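Local coordinates for GDP-6-deoxy-D-mannose reductase (Pseudomonas aeruginosa, PDB 6X3B), which probably reduces GDP-4-dehydro-6-deoxy-D-mannose to GDP-rhamnose with NADPH as hydride donor, in the pathway that builds the lipopolysaccharide O-antigen, at residues T47-L52 / L235-E240; A81-V86 / A94-I99; A196-R201 / N209-G214. All coordinates share one frame; numbering follows the deposited sequence.

Interaction 1 of 3, residues T47-L52 / L235-E240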
loop_
_atom_site.group_PDB
_atom_site.type_symbol
_atom_site.label_atom_id
_atom_site.label_comp_id
_atom_site.label_asym_id
_atom_site.label_seq_id
_atom_site.Cartn_x
_atom_site.Cartn_y
_atom_site.Cartn_z
ATOM N N THR A 47 29.558 17.521 2.263
ATOM C CA THR A 47 28.416 16.978 1.547
ATOM C C THR A 47 27.925 18.044 0.590
ATOM O O THR A 47 28.137 19.231 0.839
ATOM C CB THR A 47 27.286 16.585 2.513
ATOM O OG1 THR A 47 26.213 16.016 1.780
ATOM C CG2 THR A 47 26.754 17.818 3.207
ATOM N N PRO A 48 27.262 17.665 -0.503
ATOM C CA PRO A 48 26.626 18.685 -1.342
ATOM C C PRO A 48 25.298 19.177 -0.791
ATOM O O PRO A 48 24.726 20.119 -1.356
ATOM C CB PRO A 48 26.438 17.962 -2.686
ATOM C CG PRO A 48 26.357 16.535 -2.324
ATOM C CD PRO A 48 27.257 16.335 -1.140
ATOM N N TRP A 49 24.800 18.587 0.297
ATOM C CA TRP A 49 23.472 18.905 0.808
ATOM C C TRP A 49 23.570 20.002 1.857
ATOM O O TRP A 49 24.270 19.850 2.858
ATOM C CB TRP A 49 22.813 17.648 1.374
ATOM C CG TRP A 49 22.916 16.532 0.395
ATOM C CD1 TRP A 49 23.732 15.435 0.475
ATOM C CD2 TRP A 49 22.229 16.430 -0.856
ATOM N NE1 TRP A 49 23.575 14.649 -0.640
ATOM C CE2 TRP A 49 22.658 15.235 -1.472
ATOM C CE3 TRP A 49 21.279 17.223 -1.508
ATOM C CZ2 TRP A 49 22.186 14.824 -2.708
ATOM C CZ3 TRP A 49 20.801 16.808 -2.732
ATOM C CH2 TRP A 49 21.253 15.620 -3.323
ATOM N N ALA A 50 22.892 21.115 1.608
ATOM C CA ALA A 50 22.757 22.190 2.582
ATOM C C ALA A 50 21.389 22.067 3.232
ATOM O O ALA A 50 20.364 22.214 2.554
ATOM C CB ALA A 50 22.904 23.563 1.933
ATOM N N LEU A 51 21.376 21.830 4.541
ATOM C CA LEU A 51 20.124 21.611 5.258
ATOM C C LEU A 51 19.353 22.917 5.403
ATOM O O LEU A 51 19.851 23.884 5.996
ATOM C CB LEU A 51 20.401 20.989 6.623
ATOM C CG LEU A 51 19.146 20.596 7.422
ATOM C CD1 LEU A 51 18.261 19.572 6.654
ATOM C CD2 LEU A 51 19.529 20.041 8.785
ATOM N N LEU A 52 18.122 22.938 4.894
ATOM C CA LEU A 52 17.297 24.133 5.011
ATOM C C LEU A 52 16.762 24.280 6.436
ATOM O O LEU A 52 16.435 23.281 7.089
ATOM C CB LEU A 52 16.120 24.093 4.032
ATOM C CG LEU A 52 16.516 24.227 2.554
ATOM C CD1 LEU A 52 15.293 23.911 1.688
ATOM C CD2 LEU A 52 17.070 25.629 2.266
ATOM N N LEU A 235 21.612 7.819 -1.761
ATOM C CA LEU A 235 20.425 7.641 -2.586
ATOM C C LEU A 235 20.013 8.955 -3.239
ATOM O O LEU A 235 19.680 8.983 -4.435
ATOM C CB LEU A 235 19.288 7.058 -1.744
ATOM C CG LEU A 235 19.383 5.550 -1.532
ATOM C CD1 LEU A 235 18.320 5.074 -0.526
ATOM C CD2 LEU A 235 19.243 4.836 -2.867
ATOM N N LEU A 236 20.008 10.055 -2.465
ATOM C CA LEU A 236 19.727 11.365 -3.052
ATOM C C LEU A 236 20.684 11.659 -4.197
ATOM O O LEU A 236 20.284 12.233 -5.215
ATOM C CB LEU A 236 19.859 12.471 -2.006
ATOM C CG LEU A 236 18.881 12.465 -0.826
ATOM C CD1 LEU A 236 19.152 13.696 0.042
ATOM C CD2 LEU A 236 17.442 12.498 -1.328
ATOM N N SER A 237 21.956 11.292 -4.034
ATOM C CA SER A 237 22.937 11.594 -5.076
ATOM C C SER A 237 22.830 10.653 -6.270
ATOM O O SER A 237 23.090 11.075 -7.400
ATOM C CB SER A 237 24.359 11.519 -4.524
ATOM O OG SER A 237 24.605 12.564 -3.608
ATOM N N HIS A 238 22.469 9.386 -6.053
ATOM C CA HIS A 238 22.692 8.366 -7.076
ATOM C C HIS A 238 21.503 7.453 -7.355
ATOM O O HIS A 238 21.558 6.699 -8.336
ATOM C CB HIS A 238 23.897 7.478 -6.705
ATOM C CG HIS A 238 25.156 8.242 -6.403
ATOM N ND1 HIS A 238 25.778 9.060 -7.331
ATOM C CD2 HIS A 238 25.930 8.278 -5.292
ATOM C CE1 HIS A 238 26.864 9.587 -6.789
ATOM N NE2 HIS A 238 26.984 9.125 -5.556
ATOM N N GLY A 239 20.449 7.475 -6.536
ATOM C CA GLY A 239 19.354 6.531 -6.717
ATOM C C GLY A 239 18.599 6.733 -8.021
ATOM O O GLY A 239 18.580 7.807 -8.622
ATOM N N GLU A 240 17.970 5.657 -8.487
ATOM C CA GLU A 240 17.182 5.708 -9.717
ATOM C C GLU A 240 15.744 6.087 -9.401
ATOM O O GLU A 240 15.103 5.438 -8.569
ATOM C CB GLU A 240 17.202 4.364 -10.443
ATOM C CG GLU A 240 18.581 3.940 -10.878
ATOM C CD GLU A 240 18.574 3.144 -12.182
ATOM O OE1 GLU A 240 19.672 2.820 -12.693
ATOM O OE2 GLU A 240 17.472 2.846 -12.693
#
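W49 and L236 each carry CG anti to the carbonyl carbon (chi1 -49° and -64°), and from these positions the indole of one and the isobutyl group of the other meet in the space between a strand and a helix. This is the packing of a Rossmann fold: strand 49-51, paired in parallel with strand 23-28, sends a large side chain out to the last turns of helix 225-238. The leucine comes in over the indole. Its CD1 lies 4.1 Å from the centroid of the W49 six-membered ring and only 8° off the ring normal, a well-centred CH-pi contact. The other face of the indole is covered from within its own segment, where P48 CG sits 3.8 Å above the plane, displaced toward the rim. The ring is therefore sandwiched between a proline and a leucine, with Q23 and L25 of the neighbouring strand also against the tryptophan side chain. CB of L236 closes to 3.4 Å of W49 CZ2, and S237 OG comes equally near the same carbon. Lying near the ring plane, S237 OG takes up the edge, where it meets carbon and not the indole nitrogen as its nearest partner; the hydroxyl has a weak hydrogen bond to L233 O one turn back. Beyond the contact, the guanidinium of R172 bonds to L236 O through NH1 and to G239 O through NH2. Within the segment, G239 N bonds to L235 O at 2.7 Å.

Interaction 2 of 3, residues A81-V86 / A94-I99. With NDP (NADPH dihydro-nicotinamide-adenine-dinucleotide phosphate), chain E.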
loop_
_atom_site.group_PDB
_atom_site.type_symbol
_atom_site.label_atom_id
_atom_site.label_comp_id
_atom_site.label_asym_id
_atom_site.label_seq_id
_atom_site.Cartn_x
_atom_site.Cartn_y
_atom_site.Cartn_z
ATOM N N ALA A 81 9.360 12.046 9.041
ATOM C CA ALA A 81 8.403 12.293 10.114
ATOM C C ALA A 81 7.220 11.330 10.073
ATOM O O ALA A 81 6.710 10.979 9.003
ATOM C CB ALA A 81 7.880 13.722 10.042
ATOM N N GLY A 82 6.754 10.936 11.244
ATOM C CA GLY A 82 5.576 10.098 11.307
ATOM C C GLY A 82 5.432 9.427 12.658
ATOM O O GLY A 82 6.184 9.687 13.599
ATOM N N GLN A 83 4.458 8.531 12.702
ATOM C CA GLN A 83 4.123 7.757 13.883
ATOM C C GLN A 83 4.873 6.440 13.726
ATOM O O GLN A 83 4.579 5.656 12.817
ATOM C CB GLN A 83 2.608 7.573 13.962
ATOM C CG GLN A 83 2.085 7.242 15.380
ATOM C CD GLN A 83 2.759 6.014 15.936
ATOM O OE1 GLN A 83 3.750 6.106 16.651
ATOM N NE2 GLN A 83 2.257 4.828 15.541
ATOM N N THR A 84 5.871 6.206 14.568
ATOM C CA THR A 84 6.838 5.153 14.282
ATOM C C THR A 84 6.785 4.005 15.279
ATOM O O THR A 84 7.641 3.117 15.223
ATOM C CB THR A 84 8.249 5.733 14.256
ATOM O OG1 THR A 84 8.624 6.106 15.595
ATOM C CG2 THR A 84 8.295 6.973 13.355
ATOM N N TYR A 85 5.813 3.997 16.182
ATOM C CA TYR A 85 5.742 3.013 17.255
ATOM C C TYR A 85 4.659 1.979 16.932
ATOM O O TYR A 85 3.485 2.333 16.798
ATOM C CB TYR A 85 5.456 3.724 18.581
ATOM C CG TYR A 85 5.673 2.885 19.838
ATOM C CD1 TYR A 85 6.837 2.129 20.012
ATOM C CD2 TYR A 85 4.720 2.870 20.863
ATOM C CE1 TYR A 85 7.036 1.362 21.168
ATOM C CE2 TYR A 85 4.913 2.124 22.018
ATOM C CZ TYR A 85 6.068 1.373 22.168
ATOM O OH TYR A 85 6.239 0.627 23.313
ATOM N N VAL A 86 5.055 0.704 16.814
ATOM C CA VAL A 86 4.082 -0.337 16.486
ATOM C C VAL A 86 2.982 -0.464 17.536
ATOM O O VAL A 86 1.804 -0.534 17.154
ATOM C CB VAL A 86 4.809 -1.672 16.205
ATOM C CG1 VAL A 86 3.796 -2.811 16.011
ATOM C CG2 VAL A 86 5.726 -1.532 14.952
ATOM N N ALA A 94 -6.211 4.165 12.873
ATOM C CA ALA A 94 -6.647 5.286 12.055
ATOM C C ALA A 94 -5.689 6.458 12.170
ATOM O O ALA A 94 -5.298 7.051 11.157
ATOM C CB ALA A 94 -8.055 5.718 12.458
ATOM N N ARG A 95 -5.279 6.791 13.398
ATOM C CA ARG A 95 -4.367 7.917 13.572
ATOM C C ARG A 95 -3.017 7.637 12.937
ATOM O O ARG A 95 -2.374 8.547 12.407
ATOM C CB ARG A 95 -4.187 8.243 15.062
ATOM C CG ARG A 95 -3.310 9.482 15.303
ATOM C CD ARG A 95 -3.784 10.254 16.546
ATOM N NE ARG A 95 -3.274 11.628 16.558
ATOM C CZ ARG A 95 -3.934 12.692 16.104
ATOM N NH1 ARG A 95 -5.156 12.569 15.597
ATOM N NH2 ARG A 95 -3.365 13.889 16.166
ATOM N N THR A 96 -2.541 6.395 13.016
ATOM C CA THR A 96 -1.275 6.086 12.359
ATOM C C THR A 96 -1.410 6.197 10.839
ATOM O O THR A 96 -0.518 6.729 10.162
ATOM C CB THR A 96 -0.790 4.706 12.803
ATOM O OG1 THR A 96 -0.242 4.830 14.122
ATOM C CG2 THR A 96 0.299 4.157 11.865
ATOM N N LEU A 97 -2.547 5.759 10.289
ATOM C CA LEU A 97 -2.760 5.919 8.855
ATOM C C LEU A 97 -2.866 7.386 8.478
ATOM O O LEU A 97 -2.298 7.802 7.466
ATOM C CB LEU A 97 -4.011 5.157 8.405
ATOM C CG LEU A 97 -3.876 3.640 8.501
ATOM C CD1 LEU A 97 -5.252 3.012 8.263
ATOM C CD2 LEU A 97 -2.851 3.109 7.485
ATOM N N GLN A 98 -3.578 8.187 9.290
ATOM C CA GLN A 98 -3.705 9.613 9.008
ATOM C C GLN A 98 -2.341 10.289 8.976
ATOM O O GLN A 98 -2.031 11.035 8.041
ATOM C CB GLN A 98 -4.609 10.302 10.048
ATOM C CG GLN A 98 -6.083 9.801 10.090
ATOM C CD GLN A 98 -6.878 10.214 8.867
ATOM O OE1 GLN A 98 -6.410 11.010 8.042
ATOM N NE2 GLN A 98 -8.077 9.662 8.725
ATOM N N ILE A 99 -1.521 10.048 10.003
ATOM C CA ILE A 99 -0.221 10.712 10.093
ATOM C C ILE A 99 0.700 10.228 8.976
ATOM O O ILE A 99 1.323 11.028 8.264
ATOM C CB ILE A 99 0.421 10.458 11.471
ATOM C CG1 ILE A 99 -0.431 11.076 12.588
ATOM C CG2 ILE A 99 1.884 10.959 11.470
ATOM C CD1 ILE A 99 0.112 10.822 13.994
HETATM P PA NDP E . 10.795 9.240 15.755
HETATM O O1A NDP E . 9.477 8.726 16.226
HETATM O O2A NDP E . 11.941 9.244 16.709
HETATM O O5B NDP E . 10.609 10.710 15.146
HETATM C C5B NDP E . 9.379 11.031 14.452
HETATM C C4B NDP E . 9.437 12.465 13.989
HETATM O O4B NDP E . 8.218 12.786 13.271
HETATM C C3B NDP E . 9.568 13.524 15.093
HETATM O O3B NDP E . 10.478 14.549 14.710
HETATM C C2B NDP E . 8.143 14.042 15.238
HETATM O O2B NDP E . 8.143 15.390 15.700
HETATM C C1B NDP E . 7.668 13.971 13.794
HETATM N N9A NDP E . 6.220 13.922 13.651
HETATM C C8A NDP E . 5.374 12.960 14.144
HETATM N N7A NDP E . 4.116 13.182 13.864
HETATM C C5A NDP E . 4.129 14.366 13.141
HETATM C C6A NDP E . 3.106 15.135 12.556
HETATM N N6A NDP E . 1.828 14.774 12.634
HETATM N N1A NDP E . 3.454 16.269 11.905
HETATM C C2A NDP E . 4.752 16.593 11.854
HETATM N N3A NDP E . 5.800 15.952 12.364
HETATM C C4A NDP E . 5.421 14.833 13.004
HETATM O O3 NDP E . 11.233 8.421 14.450
HETATM P PN NDP E . 12.650 7.801 14.035
HETATM O O1N NDP E . 13.625 8.918 13.870
HETATM O O2N NDP E . 12.984 6.702 14.986
HETATM O O5D NDP E . 12.308 7.176 12.600
HETATM C C5D NDP E . 12.579 7.961 11.415
HETATM C C4D NDP E . 11.995 7.258 10.215
HETATM O O4D NDP E . 12.633 5.964 10.069
HETATM C C3D NDP E . 10.485 6.984 10.274
HETATM O O3D NDP E . 9.880 7.162 9.001
HETATM C C2D NDP E . 10.445 5.530 10.738
HETATM O O2D NDP E . 9.251 4.862 10.361
HETATM C C1D NDP E . 11.664 4.944 10.036
HETATM N N1N NDP E . 12.208 3.744 10.739
HETATM C C2N NDP E . 12.875 3.865 11.928
HETATM C C3N NDP E . 13.510 2.801 12.509
HETATM C C7N NDP E . 13.980 2.945 13.905
HETATM O O7N NDP E . 14.481 1.977 14.486
HETATM N N7N NDP E . 13.847 4.125 14.494
HETATM C C4N NDP E . 13.691 1.560 11.704
HETATM C C5N NDP E . 12.888 1.525 10.471
HETATM C C6N NDP E . 12.043 2.492 10.199
HETATM P P2B NDP E . 7.423 15.518 17.140
HETATM O O1X NDP E . 7.491 16.986 17.502
HETATM O O2X NDP E . 5.997 15.037 16.972
HETATM O O3X NDP E . 8.207 14.653 18.105
HETATM O O HOH W 1 4.125 11.173 7.408
#
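The carboxamide of Q83 meets T96 with a nitrogen hydrogen held in its own plane: NE2 donates to T96 OG1 at 2.9 Å, with the oxygen just 7° out of that plane. In a second nearly straight and nearly coplanar bond, NE2 also donates to Y85 O at 3.1 Å. The amide oxygen is used as well, since Q83 OE1 accepts from Y85 N at 3.0 Å, the donor tilted well out of the carbonyl plane. Three bonds thus fix the rotation of the flat group, and the loop after strand 76-79 of the Rossmann fold is tied to helix 93-114 in one direction and folded on itself in the other. The amide reaches this place because CG stands anti to the Q83 backbone N (chi1 -159°) and the chain then bends, so that it crosses the threonine at about a right angle.

Apolar packing follows next to this polar knot. I99 lays CG2 against the backbone, 3.8 Å from G82 CA, and sets CD1 beside Q83 CB. Q83 N, for its part, bonds to N100 OD1 of the same helix. At the backbone angles of G82 a CB would be pressed against the preceding carbonyl oxygen, which suits glycine.

On the cofactor side the loop lines the NADPH pocket. G82 N donates to the adenosine ribose oxygen O4B at 3.1 Å, and T84 OG1, which is also bonded to K187 NZ, donates to the pyrophosphate oxygen O1A at 2.8 Å. Helix 93-114 has a further role in the dimer, where Q98 is hydrogen-bonded to Q98 of the second subunit. A water completes the contact, donating one hydrogen to A81 O at 3.0 Å and the other to I99 O at 2.9 Å.

Interaction 3 of 3, residues A196-R201 / N209-G214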
loop_
_atom_site.group_PDB
_atom_site.type_symbol
_atom_site.label_atom_id
_atom_site.label_comp_id
_atom_site.label_asym_id
_atom_site.label_seq_id
_atom_site.Cartn_x
_atom_site.Cartn_y
_atom_site.Cartn_z
ATOM N N ALA A 196 21.344 -1.722 26.667
ATOM C CA ALA A 196 22.415 -0.753 26.883
ATOM C C ALA A 196 22.083 0.179 28.040
ATOM O O ALA A 196 22.932 0.442 28.902
ATOM C CB ALA A 196 22.676 0.051 25.612
ATOM N N ARG A 197 20.857 0.709 28.067
ATOM C CA ARG A 197 20.474 1.594 29.161
ATOM C C ARG A 197 20.659 0.896 30.504
ATOM O O ARG A 197 21.285 1.442 31.418
ATOM C CB ARG A 197 19.029 2.070 28.988
ATOM C CG ARG A 197 18.580 3.072 30.053
ATOM C CD ARG A 197 17.080 3.334 29.977
ATOM N NE ARG A 197 16.337 2.083 30.018
ATOM C CZ ARG A 197 15.980 1.463 31.141
ATOM N NH1 ARG A 197 16.288 1.994 32.318
ATOM N NH2 ARG A 197 15.314 0.313 31.084
ATOM N N GLN A 198 20.170 -0.343 30.618
ATOM C CA GLN A 198 20.251 -1.059 31.885
ATOM C C GLN A 198 21.692 -1.370 32.271
ATOM O O GLN A 198 22.045 -1.336 33.453
ATOM C CB GLN A 198 19.425 -2.335 31.803
ATOM C CG GLN A 198 17.935 -2.056 31.837
ATOM C CD GLN A 198 17.120 -3.327 31.902
ATOM O OE1 GLN A 198 17.026 -3.964 32.952
ATOM N NE2 GLN A 198 16.545 -3.720 30.767
ATOM N N ILE A 199 22.531 -1.710 31.298
ATOM C CA ILE A 199 23.915 -2.042 31.613
ATOM C C ILE A 199 24.671 -0.802 32.077
ATOM O O ILE A 199 25.493 -0.872 32.998
ATOM C CB ILE A 199 24.575 -2.708 30.395
ATOM C CG1 ILE A 199 24.024 -4.122 30.222
ATOM C CG2 ILE A 199 26.077 -2.713 30.545
ATOM C CD1 ILE A 199 24.437 -4.787 28.956
ATOM N N ALA A 200 24.402 0.356 31.463
ATOM C CA ALA A 200 25.003 1.590 31.957
ATOM C C ALA A 200 24.575 1.879 33.391
ATOM O O ALA A 200 25.359 2.429 34.176
ATOM C CB ALA A 200 24.637 2.766 31.052
ATOM N N ARG A 201 23.340 1.521 33.752
ATOM C CA ARG A 201 22.905 1.674 35.138
ATOM C C ARG A 201 23.651 0.716 36.057
ATOM O O ARG A 201 24.003 1.079 37.187
ATOM C CB ARG A 201 21.391 1.473 35.241
ATOM C CG ARG A 201 20.599 2.612 34.600
ATOM C CD ARG A 201 19.107 2.322 34.483
ATOM N NE ARG A 201 18.532 1.890 35.749
ATOM C CZ ARG A 201 18.122 2.725 36.698
ATOM N NH1 ARG A 201 18.225 4.042 36.522
ATOM N NH2 ARG A 201 17.612 2.241 37.820
ATOM N N ASN A 209 22.997 -6.481 38.566
ATOM C CA ASN A 209 23.560 -7.074 37.325
ATOM C C ASN A 209 22.626 -8.176 36.815
ATOM O O ASN A 209 23.088 -9.313 36.662
ATOM C CB ASN A 209 24.985 -7.591 37.540
ATOM C CG ASN A 209 25.983 -6.473 37.744
ATOM O OD1 ASN A 209 25.647 -5.427 38.290
ATOM N ND2 ASN A 209 27.210 -6.680 37.299
ATOM N N ARG A 210 21.367 -7.826 36.550
ATOM C CA ARG A 210 20.361 -8.804 36.058
ATOM C C ARG A 210 19.594 -8.195 34.880
ATOM O O ARG A 210 19.152 -7.040 35.003
ATOM C CB ARG A 210 19.383 -9.155 37.182
ATOM C CG ARG A 210 19.776 -10.385 37.986
ATOM C CD ARG A 210 19.001 -10.502 39.283
ATOM N NE ARG A 210 17.564 -10.499 39.060
ATOM C CZ ARG A 210 16.849 -11.576 38.764
ATOM N NH1 ARG A 210 17.442 -12.752 38.655
ATOM N NH2 ARG A 210 15.546 -11.474 38.578
ATOM N N LEU A 211 19.440 -8.952 33.791
ATOM C CA LEU A 211 18.701 -8.466 32.631
ATOM C C LEU A 211 17.488 -9.359 32.411
ATOM O O LEU A 211 17.641 -10.570 32.212
ATOM C CB LEU A 211 19.592 -8.480 31.393
ATOM C CG LEU A 211 19.450 -7.367 30.371
ATOM C CD1 LEU A 211 19.390 -6.035 31.085
ATOM C CD2 LEU A 211 20.648 -7.442 29.449
ATOM N N GLU A 212 16.290 -8.772 32.441
ATOM C CA GLU A 212 15.063 -9.520 32.185
ATOM C C GLU A 212 14.686 -9.367 30.715
ATOM O O GLU A 212 14.437 -8.251 30.245
ATOM C CB GLU A 212 13.927 -9.053 33.096
ATOM C CG GLU A 212 14.090 -9.504 34.547
ATOM C CD GLU A 212 12.944 -9.067 35.449
ATOM O OE1 GLU A 212 11.934 -8.546 34.931
ATOM O OE2 GLU A 212 13.058 -9.247 36.682
ATOM N N VAL A 213 14.657 -10.483 29.989
ATOM C CA VAL A 213 14.479 -10.452 28.544
ATOM C C VAL A 213 13.275 -11.298 28.150
ATOM O O VAL A 213 12.811 -12.163 28.900
ATOM C CB VAL A 213 15.732 -10.947 27.798
ATOM C CG1 VAL A 213 16.961 -10.151 28.216
ATOM C CG2 VAL A 213 15.928 -12.430 28.051
ATOM N N GLY A 214 12.774 -11.030 26.945
ATOM C CA GLY A 214 11.858 -11.925 26.268
ATOM C C GLY A 214 12.630 -12.874 25.376
ATOM O O GLY A 214 13.676 -13.391 25.784
HETATM O O HOH W 2 15.699 -6.261 33.329
#
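L211 presses one methyl, CD1, over the carboxamide of Q198, and this is the tight part of the contact. The methyl stands 3.6 Å from Q198 CD and only slightly farther from OE1 and NE2, so it rests above the flat group instead of at one end of it; Q198 CB, at 3.8 Å from the same CD1, closes the fit. Behind the leucine the packing continues inward, L211 onto I259 of helix 255-266 and I199 onto L262 and A266.

The other side is looser and wet. Here a water spans the gap, donating to Q198 OE1 and accepting from E212 N, each at 2.7 Å. Q207 NE2 also bonds to that amide oxygen, and S194 OG is the partner of Q198 NE2, so both ends of the amide are held by bonds while its face carries the leucine methyl. Further out on the strand, R210 NH2 and E212 OE2 form only a long salt bridge of 3.8 Å.

Helix 191-203 leads through a short loop into strand 210-213, which pairs in parallel with strand 271-274: a small alpha/beta layer consistent with the C-terminal substrate-binding domain of extended short-chain dehydrogenases.

In the fold
Along the chain, interaction 1 encloses the other two, joining an early strand of the nucleotide-binding sheet to a helix that follows both of them; interaction 2 closes before interaction 3 opens. In space they are separate. The centres of interactions 1 and 2 lie 26 Å apart, those of 2 and 3 29 Å, and those of 1 and 3 38 Å, on opposite sides of the chain's centre. Only interaction 2 touches NADPH, which Y151 and K155, spaced as in the family's YxxxK motif, also bind. The side chain of L236 in interaction 1 remains about 14 Å from the cofactor. Interaction 2 comes to about 12 Å, nearest atoms, of each of the others.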